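Local structure of choline dehydrogenase and related flavoproteins (Aspergillus oryzae, 3Q9T) at residues H136-L141 and T202-Q207; D362-K367 and I464-D469; A369-A374 and G380-S385. The protein acts as a formate oxidase of the glucose-methanol-choline oxidoreductase family, carrying a modified flavin, 8-formyl-FAD, at its catalytic site. One frame throughout, in Å; residues are numbered along the deposited sequence.

Contact 1 comes first along the chain and is complete before the other two begin; its centre lies about 34 Å from that of contact 2 and about 41 Å from that of contact 3. Contacts 2 and 3 are neighbours, with centres about 14 Å apart, and they touch where R372 NH1 reaches E366 O. Contact 3 falls wholly between the two segments of contact 2, in helix 369-377 and the loop after it. Contact 1 belongs to the large mixed sheet at strands 133-136 and 195-204; contact 2 lies where helix 454-473 packs on strand 392-397, contact 3 just before that strand. In GMC enzymes such a sheet belongs to the substrate-binding part, and contacts 2 and 3 lie away from the annotated flavin sites.

Contact 1 (H136-L141 and T202-Q207); sequences HDDPRL and TIYRGQ
H136 and Y204 lie flat on one another, a face-to-face stack with centroids 3.6 Å apart and planes inclined by only 14°. Starting at the histidine, CB sits 3.3 Å from Y204 CE1, so the contact begins before the ring does. CG comes next, close to both CZ and CE1. From there the imidazole divides: ND1 runs out toward the phenol end, 3.1 Å from Y204 OH, while CD2 lies over the middle of the tyrosine ring, 3.5 Å above its plane. At the far tip CE1 and NE2 both face Y204 CE2, NE2 at 3.6 Å. The histidine torsion, with CG anti to the carbonyl carbon (chi1 -53°), lays the ring this way. On the opposite face of the phenol ring, CG of R205 completes a sandwich.

The hydroxyl also has a carboxylate beside it. Y204 OH gives a weak hydrogen bond to D138 OD1 at 3.2 Å, and D138 OD2 lies 3.0 Å from the same oxygen, with the carboxylate plane turned 66° from the ring. D138 is the second residue of a type I turn, D137 to R140, where D137 OD1 accepts from L141 N.

In the sheet, strand 155-159 lies between strands 133-136 and 195-204, and the two rings meet across it: H136 bonds by its backbone to I157, and Y204 packs on P156. Y204 itself opens the type I' turn joining strands 195-204 and 207-208 in a tight hairpin, whose R205 and G206 amides bond to the carboxylate of E161. Near the surface, then, broad aromatic overlap fixes the tilt of the phenol, while D138 sets a negative charge at its hydroxyl end that would tend to disfavour phenolate.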
loop_
_atom_site.group_PDB
_atom_site.type_symbol
_atom_site.label_atom_id
_atom_site.label_comp_id
_atom_site.label_asym_id
_atom_site.label_seq_id
_atom_site.Cartn_x
_atom_site.Cartn_y
_atom_site.Cartn_z
ATOM N N HIS A 136 -21.077 32.244 -17.673
ATOM C CA HIS A 136 -21.879 33.246 -16.957
ATOM C C HIS A 136 -21.050 34.051 -15.942
ATOM O O HIS A 136 -20.111 33.529 -15.342
ATOM C CB HIS A 136 -23.024 32.592 -16.196
ATOM C CG HIS A 136 -23.884 31.708 -17.034
ATOM N ND1 HIS A 136 -25.070 32.134 -17.586
ATOM C CD2 HIS A 136 -23.743 30.410 -17.399
ATOM C CE1 HIS A 136 -25.620 31.143 -18.264
ATOM N NE2 HIS A 136 -24.834 30.086 -18.168
ATOM N N ASP A 137 -21.428 35.315 -15.745
ATOM C CA ASP A 137 -20.883 36.165 -14.681
ATOM C C ASP A 137 -22.041 37.008 -14.155
ATOM O O ASP A 137 -22.058 38.221 -14.337
ATOM C CB ASP A 137 -19.748 37.043 -15.233
ATOM C CG ASP A 137 -19.055 37.908 -14.159
ATOM O OD1 ASP A 137 -19.440 37.892 -12.967
ATOM O OD2 ASP A 137 -18.109 38.634 -14.537
ATOM N N ASP A 138 -23.030 36.356 -13.541
ATOM C CA ASP A 138 -24.207 37.060 -13.010
ATOM C C ASP A 138 -23.858 38.235 -12.085
ATOM O O ASP A 138 -24.349 39.337 -12.285
ATOM C CB ASP A 138 -25.175 36.108 -12.279
ATOM C CG ASP A 138 -25.815 35.072 -13.207
ATOM O OD1 ASP A 138 -25.675 35.202 -14.432
ATOM O OD2 ASP A 138 -26.463 34.121 -12.704
ATOM N N PRO A 139 -23.031 38.000 -11.048
ATOM C CA PRO A 139 -22.729 39.121 -10.144
ATOM C C PRO A 139 -21.810 40.159 -10.776
ATOM O O PRO A 139 -21.399 41.090 -10.100
ATOM C CB PRO A 139 -22.032 38.441 -8.955
ATOM C CG PRO A 139 -21.412 37.207 -9.540
ATOM C CD PRO A 139 -22.399 36.742 -10.601
ATOM N N ARG A 140 -21.476 39.998 -12.051
ATOM C CA ARG A 140 -20.725 41.032 -12.766
ATOM C C ARG A 140 -19.399 41.397 -12.069
ATOM O O ARG A 140 -19.023 42.566 -12.007
ATOM C CB ARG A 140 -21.618 42.276 -12.939
ATOM C CG ARG A 140 -23.094 41.914 -13.229
ATOM C CD ARG A 140 -23.923 43.081 -13.788
ATOM N NE ARG A 140 -23.282 43.662 -14.958
ATOM C CZ ARG A 140 -23.504 43.281 -16.215
ATOM N NH1 ARG A 140 -24.382 42.317 -16.497
ATOM N NH2 ARG A 140 -22.845 43.879 -17.202
ATOM N N LEU A 141 -18.684 40.385 -11.572
ATOM C CA LEU A 141 -17.479 40.592 -10.774
ATOM C C LEU A 141 -16.190 40.569 -11.594
ATOM O O LEU A 141 -15.141 41.035 -11.133
ATOM C CB LEU A 141 -17.379 39.521 -9.689
ATOM C CG LEU A 141 -18.482 39.473 -8.647
ATOM C CD1 LEU A 141 -18.209 38.367 -7.640
ATOM C CD2 LEU A 141 -18.558 40.827 -7.961
ATOM N N THR A 202 -17.380 24.058 -13.327
ATOM C CA THR A 202 -18.558 23.449 -13.950
ATOM C C THR A 202 -19.695 23.411 -12.926
ATOM O O THR A 202 -20.278 22.350 -12.632
ATOM C CB THR A 202 -18.269 22.053 -14.533
ATOM O OG1 THR A 202 -17.523 21.270 -13.584
ATOM C CG2 THR A 202 -17.470 22.183 -15.853
ATOM N N ILE A 203 -19.981 24.594 -12.384
ATOM C CA ILE A 203 -21.104 24.816 -11.474
ATOM C C ILE A 203 -21.840 26.090 -11.909
ATOM O O ILE A 203 -21.213 27.069 -12.322
ATOM C CB ILE A 203 -20.616 24.978 -10.022
ATOM C CG1 ILE A 203 -19.876 23.700 -9.566
ATOM C CG2 ILE A 203 -21.787 25.297 -9.103
ATOM C CD1 ILE A 203 -19.123 23.827 -8.259
ATOM N N TYR A 204 -23.166 26.067 -11.848
ATOM C CA TYR A 204 -23.956 27.260 -12.135
ATOM C C TYR A 204 -25.269 27.192 -11.387
ATOM O O TYR A 204 -25.947 26.157 -11.392
ATOM C CB TYR A 204 -24.191 27.438 -13.635
ATOM C CG TYR A 204 -24.886 28.734 -14.004
ATOM C CD1 TYR A 204 -24.372 29.959 -13.596
ATOM C CD2 TYR A 204 -26.044 28.734 -14.778
ATOM C CE1 TYR A 204 -24.999 31.149 -13.926
ATOM C CE2 TYR A 204 -26.681 29.921 -15.118
ATOM C CZ TYR A 204 -26.150 31.122 -14.691
ATOM O OH TYR A 204 -26.761 32.302 -15.027
ATOM N N ARG A 205 -25.617 28.298 -10.740
ATOM C CA ARG A 205 -26.750 28.318 -9.829
ATOM C C ARG A 205 -26.718 27.084 -8.951
ATOM O O ARG A 205 -27.725 26.380 -8.832
ATOM C CB ARG A 205 -28.059 28.376 -10.613
ATOM C CG ARG A 205 -28.334 29.736 -11.252
ATOM C CD ARG A 205 -29.534 29.646 -12.174
ATOM N NE ARG A 205 -30.520 30.697 -11.929
ATOM C CZ ARG A 205 -31.560 30.584 -11.106
ATOM N NH1 ARG A 205 -31.765 29.461 -10.423
ATOM N NH2 ARG A 205 -32.401 31.603 -10.961
ATOM N N GLY A 206 -25.552 26.809 -8.361
ATOM C CA GLY A 206 -25.402 25.734 -7.383
ATOM C C GLY A 206 -25.782 24.338 -7.865
ATOM O O GLY A 206 -26.108 23.454 -7.080
ATOM N N GLN A 207 -25.752 24.135 -9.169
ATOM C CA GLN A 207 -25.978 22.811 -9.720
ATOM C C GLN A 207 -24.739 22.381 -10.485
ATOM O O GLN A 207 -24.114 23.201 -11.151
ATOM C CB GLN A 207 -27.203 22.814 -10.649
ATOM C CG GLN A 207 -28.545 22.988 -9.932
ATOM C CD GLN A 207 -29.399 21.733 -9.972
ATOM O OE1 GLN A 207 -30.048 21.375 -8.983
ATOM N NE2 GLN A 207 -29.401 21.053 -11.119
#

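Contact 2 (D362-K367 and I464-D469); sequences DKYLEK and IRFSYD
Between 362-367 and 464-469, parts of the short helix 362-365 and the long helix 454-473, the backbones come nearest at Y364 and F466, whose CA atoms are 7.5 Å apart. Y364 carries nearly everything that follows. With CG anti to the carbonyl carbon (chi1 -69°), its ring extends toward the long helix and meets one residue on a face and two at the edge.

The face rests on F466: CB stands 4.1 Å from the centroid of the Y364 ring, 20° off its normal, a CH-pi contact displaced toward the rim. The two rings are set obliquely, planes 63° apart, and touch through Y364 CE1 and F466 CD1 at 3.7 Å. Near the ring plane, the aliphatic part of R465 puts CD 4.0 Å from Y364 CD2. The charged end of that arginine is engaged elsewhere, in a salt bridge to E462 and a hydrogen bond to the carbonyl of L491.

One turn on from R465, D469 meets the tyrosine from the opposite direction. Y364 OH donates to D469 OD2 at 2.6 Å, using the anti lone pair of that oxygen, which also lies 3.2 Å from Y364 CE2 at the ring edge. D469 OD1 is in turn bridged to K473 on the same helix.

F466 also touches L394 of strand 392-397, so it contacts both Y364 and the sheet. The hydroxyl, the one polar side-chain atom of buried Y364, is therefore paired with an acid, and the lysine on the other carboxylate oxygen would help keep that acid ionised and a ready acceptor.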
loop_
_atom_site.group_PDB
_atom_site.type_symbol
_atom_site.label_atom_id
_atom_site.label_comp_id
_atom_site.label_asym_id
_atom_site.label_seq_id
_atom_site.Cartn_x
_atom_site.Cartn_y
_atom_site.Cartn_z
ATOM N N ASP A 362 11.247 28.377 -8.929
ATOM C CA ASP A 362 12.655 28.361 -9.309
ATOM C C ASP A 362 13.595 28.635 -8.128
ATOM O O ASP A 362 14.617 27.965 -7.954
ATOM C CB ASP A 362 12.910 29.338 -10.461
ATOM C CG ASP A 362 12.136 28.956 -11.713
ATOM O OD1 ASP A 362 12.692 28.220 -12.565
ATOM O OD2 ASP A 362 10.957 29.360 -11.825
ATOM N N LYS A 363 13.242 29.587 -7.289
ATOM C CA LYS A 363 14.206 29.986 -6.279
ATOM C C LYS A 363 14.264 28.944 -5.158
ATOM O O LYS A 363 15.263 28.838 -4.465
ATOM C CB LYS A 363 13.896 31.372 -5.744
ATOM C CG LYS A 363 12.780 31.386 -4.699
ATOM C CD LYS A 363 12.337 32.804 -4.391
ATOM C CE LYS A 363 11.485 32.873 -3.133
ATOM N NZ LYS A 363 11.024 34.266 -2.907
ATOM N N TYR A 364 13.205 28.155 -5.000
ATOM C CA TYR A 364 13.275 27.048 -4.048
ATOM C C TYR A 364 14.085 25.915 -4.649
ATOM O O TYR A 364 14.907 25.292 -3.974
ATOM C CB TYR A 364 11.892 26.538 -3.686
ATOM C CG TYR A 364 11.078 27.497 -2.872
ATOM C CD1 TYR A 364 10.485 28.612 -3.460
ATOM C CD2 TYR A 364 10.887 27.286 -1.511
ATOM C CE1 TYR A 364 9.731 29.491 -2.709
ATOM C CE2 TYR A 364 10.132 28.157 -0.754
ATOM C CZ TYR A 364 9.551 29.248 -1.355
ATOM O OH TYR A 364 8.816 30.111 -0.586
ATOM N N LEU A 365 13.835 25.640 -5.924
ATOM C CA LEU A 365 14.519 24.559 -6.612
ATOM C C LEU A 365 16.026 24.829 -6.580
ATOM O O LEU A 365 16.820 23.928 -6.291
ATOM C CB LEU A 365 14.012 24.431 -8.054
ATOM C CG LEU A 365 12.984 23.373 -8.510
ATOM C CD1 LEU A 365 12.361 22.539 -7.421
ATOM C CD2 LEU A 365 11.905 24.013 -9.371
ATOM N N GLU A 366 16.406 26.079 -6.841
ATOM C CA GLU A 366 17.815 26.465 -6.968
ATOM C C GLU A 366 18.611 26.202 -5.704
ATOM O O GLU A 366 19.836 26.097 -5.746
ATOM C CB GLU A 366 17.959 27.948 -7.344
ATOM C CG GLU A 366 17.347 28.336 -8.682
ATOM C CD GLU A 366 18.152 27.855 -9.872
ATOM O OE1 GLU A 366 18.091 28.503 -10.939
ATOM O OE2 GLU A 366 18.844 26.828 -9.747
ATOM N N LYS A 367 17.919 26.096 -4.578
ATOM C CA LYS A 367 18.582 25.850 -3.308
ATOM C C LYS A 367 18.956 24.384 -3.119
ATOM O O LYS A 367 19.630 24.036 -2.157
ATOM C CB LYS A 367 17.705 26.315 -2.140
ATOM C CG LYS A 367 17.498 27.825 -2.073
ATOM C CD LYS A 367 16.745 28.211 -0.813
ATOM C CE LYS A 367 16.240 29.643 -0.885
ATOM N NZ LYS A 367 15.318 29.949 0.251
ATOM N N ILE A 464 5.539 22.171 -1.275
ATOM C CA ILE A 464 5.038 22.188 0.082
ATOM C C ILE A 464 5.719 23.348 0.841
ATOM O O ILE A 464 5.050 24.117 1.520
ATOM C CB ILE A 464 5.312 20.836 0.785
ATOM C CG1 ILE A 464 4.618 19.691 0.033
ATOM C CG2 ILE A 464 4.834 20.861 2.238
ATOM C CD1 ILE A 464 4.978 18.290 0.580
ATOM N N ARG A 465 7.036 23.505 0.708
ATOM C CA ARG A 465 7.717 24.587 1.429
ATOM C C ARG A 465 7.166 25.954 0.984
ATOM O O ARG A 465 6.782 26.775 1.817
ATOM C CB ARG A 465 9.235 24.522 1.267
ATOM C CG ARG A 465 9.995 25.373 2.312
ATOM C CD ARG A 465 11.487 25.454 1.984
ATOM N NE ARG A 465 12.015 24.142 1.632
ATOM C CZ ARG A 465 12.264 23.171 2.506
ATOM N NH1 ARG A 465 12.045 23.367 3.805
ATOM N NH2 ARG A 465 12.726 21.998 2.079
ATOM N N PHE A 466 7.102 26.182 -0.324
ATOM C CA PHE A 466 6.483 27.396 -0.847
ATOM C C PHE A 466 5.095 27.637 -0.238
ATOM O O PHE A 466 4.790 28.758 0.162
ATOM C CB PHE A 466 6.388 27.334 -2.369
ATOM C CG PHE A 466 5.525 28.405 -2.974
ATOM C CD1 PHE A 466 6.098 29.485 -3.633
ATOM C CD2 PHE A 466 4.134 28.323 -2.904
ATOM C CE1 PHE A 466 5.305 30.472 -4.202
ATOM C CE2 PHE A 466 3.334 29.300 -3.465
ATOM C CZ PHE A 466 3.916 30.378 -4.120
ATOM N N SER A 467 4.259 26.596 -0.169
ATOM C CA SER A 467 2.911 26.750 0.375
ATOM C C SER A 467 2.919 27.116 1.855
ATOM O O SER A 467 2.093 27.920 2.300
ATOM C CB SER A 467 2.050 25.497 0.159
ATOM O OG SER A 467 1.969 25.162 -1.206
ATOM N N TYR A 468 3.834 26.501 2.607
ATOM C CA TYR A 468 4.001 26.773 4.037
ATOM C C TYR A 468 4.471 28.210 4.301
ATOM O O TYR A 468 3.906 28.915 5.146
ATOM C CB TYR A 468 4.951 25.742 4.672
ATOM C CG TYR A 468 4.204 24.620 5.346
ATOM C CD1 TYR A 468 4.169 24.511 6.737
ATOM C CD2 TYR A 468 3.481 23.699 4.596
ATOM C CE1 TYR A 468 3.460 23.491 7.363
ATOM C CE2 TYR A 468 2.769 22.669 5.210
ATOM C CZ TYR A 468 2.760 22.573 6.592
ATOM O OH TYR A 468 2.058 21.562 7.200
ATOM N N ASP A 469 5.486 28.644 3.559
ATOM C CA ASP A 469 5.930 30.041 3.607
ATOM C C ASP A 469 4.771 30.999 3.395
ATOM O O ASP A 469 4.598 31.961 4.139
ATOM C CB ASP A 469 6.981 30.302 2.531
ATOM C CG ASP A 469 8.288 29.634 2.835
ATOM O OD1 ASP A 469 8.457 29.185 3.982
ATOM O OD2 ASP A 469 9.145 29.561 1.935
#

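Contact 3 (A369-A374 and G380-S385)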
loop_
_atom_site.group_PDB
_atom_site.type_symbol
_atom_site.label_atom_id
_atom_site.label_comp_id
_atom_site.label_asym_id
_atom_site.label_seq_id
_atom_site.Cartn_x
_atom_site.Cartn_y
_atom_site.Cartn_z
ATOM N N ALA A 369 21.066 21.222 -4.202
ATOM C CA ALA A 369 22.253 20.852 -4.989
ATOM C C ALA A 369 21.911 19.891 -6.130
ATOM O O ALA A 369 22.370 20.059 -7.255
ATOM C CB ALA A 369 23.329 20.243 -4.094
ATOM N N GLU A 370 21.106 18.877 -5.831
ATOM C CA GLU A 370 20.679 17.938 -6.863
ATOM C C GLU A 370 19.889 18.589 -8.030
ATOM O O GLU A 370 20.179 18.320 -9.192
ATOM C CB GLU A 370 19.930 16.751 -6.254
ATOM C CG GLU A 370 19.604 15.682 -7.286
ATOM C CD GLU A 370 18.868 14.485 -6.707
ATOM O OE1 GLU A 370 18.077 13.865 -7.460
ATOM O OE2 GLU A 370 19.079 14.163 -5.512
ATOM N N TYR A 371 18.907 19.441 -7.737
ATOM C CA TYR A 371 18.216 20.143 -8.826
ATOM C C TYR A 371 19.189 20.959 -9.660
ATOM O O TYR A 371 19.113 20.954 -10.889
ATOM C CB TYR A 371 17.082 21.059 -8.334
ATOM C CG TYR A 371 16.489 21.881 -9.462
ATOM C CD1 TYR A 371 17.010 23.128 -9.795
ATOM C CD2 TYR A 371 15.437 21.394 -10.222
ATOM C CE1 TYR A 371 16.482 23.884 -10.825
ATOM C CE2 TYR A 371 14.904 22.137 -11.265
ATOM C CZ TYR A 371 15.433 23.377 -11.561
ATOM O OH TYR A 371 14.906 24.104 -12.592
ATOM N N ARG A 372 20.097 21.662 -8.991
ATOM C CA ARG A 372 21.059 22.503 -9.690
ATOM C C ARG A 372 21.865 21.676 -10.686
ATOM O O ARG A 372 22.011 22.059 -11.849
ATOM C CB ARG A 372 22.004 23.221 -8.702
ATOM C CG ARG A 372 21.400 24.451 -8.040
ATOM C CD ARG A 372 22.464 25.375 -7.412
ATOM N NE ARG A 372 23.407 24.648 -6.563
ATOM C CZ ARG A 372 23.221 24.400 -5.274
ATOM N NH1 ARG A 372 22.122 24.816 -4.660
ATOM N NH2 ARG A 372 24.139 23.726 -4.597
ATOM N N LYS A 373 22.386 20.545 -10.222
ATOM C CA LYS A 373 23.131 19.618 -11.075
ATOM C C LYS A 373 22.281 19.058 -12.234
ATOM O O LYS A 373 22.748 18.951 -13.368
ATOM C CB LYS A 373 23.668 18.468 -10.223
ATOM C CG LYS A 373 24.460 17.444 -11.001
ATOM C CD LYS A 373 24.590 16.142 -10.228
ATOM C CE LYS A 373 25.276 16.348 -8.891
ATOM N NZ LYS A 373 24.985 15.202 -7.972
ATOM N N ALA A 374 21.029 18.705 -11.959
ATOM C CA ALA A 374 20.175 18.145 -13.009
ATOM C C ALA A 374 19.880 19.195 -14.083
ATOM O O ALA A 374 19.851 18.887 -15.261
ATOM C CB ALA A 374 18.876 17.596 -12.423
ATOM N N GLY A 380 21.149 23.655 -18.882
ATOM C CA GLY A 380 20.729 24.916 -18.286
ATOM C C GLY A 380 19.241 25.200 -18.353
ATOM O O GLY A 380 18.778 26.220 -17.839
ATOM N N LYS A 381 18.491 24.300 -18.984
ATOM C CA LYS A 381 17.036 24.392 -19.037
ATOM C C LYS A 381 16.385 23.667 -17.852
ATOM O O LYS A 381 16.736 22.534 -17.538
ATOM C CB LYS A 381 16.516 23.783 -20.347
ATOM C CG LYS A 381 17.023 24.453 -21.625
ATOM C CD LYS A 381 16.338 25.800 -21.859
ATOM C CE LYS A 381 16.922 26.544 -23.071
ATOM N NZ LYS A 381 16.459 27.967 -23.163
ATOM N N ASP A 382 15.429 24.326 -17.207
ATOM C CA ASP A 382 14.634 23.718 -16.149
ATOM C C ASP A 382 14.025 22.408 -16.620
ATOM O O ASP A 382 13.289 22.388 -17.605
ATOM C CB ASP A 382 13.510 24.679 -15.738
ATOM C CG ASP A 382 12.527 24.051 -14.779
ATOM O OD1 ASP A 382 11.315 24.335 -14.907
ATOM O OD2 ASP A 382 12.962 23.275 -13.892
ATOM N N PRO A 383 14.327 21.303 -15.917
ATOM C CA PRO A 383 13.772 19.992 -16.290
ATOM C C PRO A 383 12.253 19.948 -16.302
ATOM O O PRO A 383 11.690 19.321 -17.186
ATOM C CB PRO A 383 14.320 19.046 -15.204
ATOM C CG PRO A 383 15.585 19.712 -14.721
ATOM C CD PRO A 383 15.332 21.202 -14.839
ATOM N N PHE A 384 11.602 20.590 -15.335
ATOM C CA PHE A 384 10.148 20.480 -15.207
ATOM C C PHE A 384 9.366 21.278 -16.250
ATOM O O PHE A 384 8.533 20.725 -16.992
ATOM C CB PHE A 384 9.692 20.888 -13.795
ATOM C CG PHE A 384 10.434 20.185 -12.696
ATOM C CD1 PHE A 384 10.108 18.882 -12.341
ATOM C CD2 PHE A 384 11.454 20.826 -12.016
ATOM C CE1 PHE A 384 10.797 18.230 -11.336
ATOM C CE2 PHE A 384 12.144 20.181 -11.012
ATOM C CZ PHE A 384 11.815 18.880 -10.668
ATOM N N SER A 385 9.629 22.576 -16.294
ATOM C CA SER A 385 8.857 23.490 -17.135
ATOM C C SER A 385 9.797 24.401 -17.925
ATOM O O SER A 385 9.868 25.599 -17.654
ATOM C CB SER A 385 7.946 24.350 -16.261
ATOM O OG SER A 385 6.984 23.572 -15.578
#
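An Asx motif in the loop after helix 369-377 supplies the acceptor for a tyrosine of that helix: D382 takes the hydroxyl of Y371. The bond runs from Y371 OH to D382 OD2 and is very short in the model, 2.5 Å, with OD2 near the plane of the ring and the carboxylate turned 49° from it. Y371 reaches there because its CG is anti to the backbone N (chi1 174°), which swings the ring out from the helix toward the returning chain.

The other carboxylate oxygen makes the motif. D382 OD1 accepts from S385 N at 2.8 Å, the amide coming from above the carboxylate plane, and the amide of F384 adds a weak bond to OD2. R360, through a salt bridge, and H391 also hold OD1, so both oxygens are shared among several donors and the rotation of the buried aspartate is well fixed.

Around this polar point the packing is apolar. P383 CD lies 3.7 Å from Y371 CE2, and P383 CG comes 4.4 Å from A374 C on the next turn of the helix. F384 approaches Y371 rim to rim rather than by stacking: Y371 CE2 and F384 CE2 are 3.4 Å apart, the planes nearly parallel at 5°, the centroids 5.9 Å apart. L365 of helix 362-365 touches both rings, and L455 and A459 of helix 454-473 also pack against the side chain of F384.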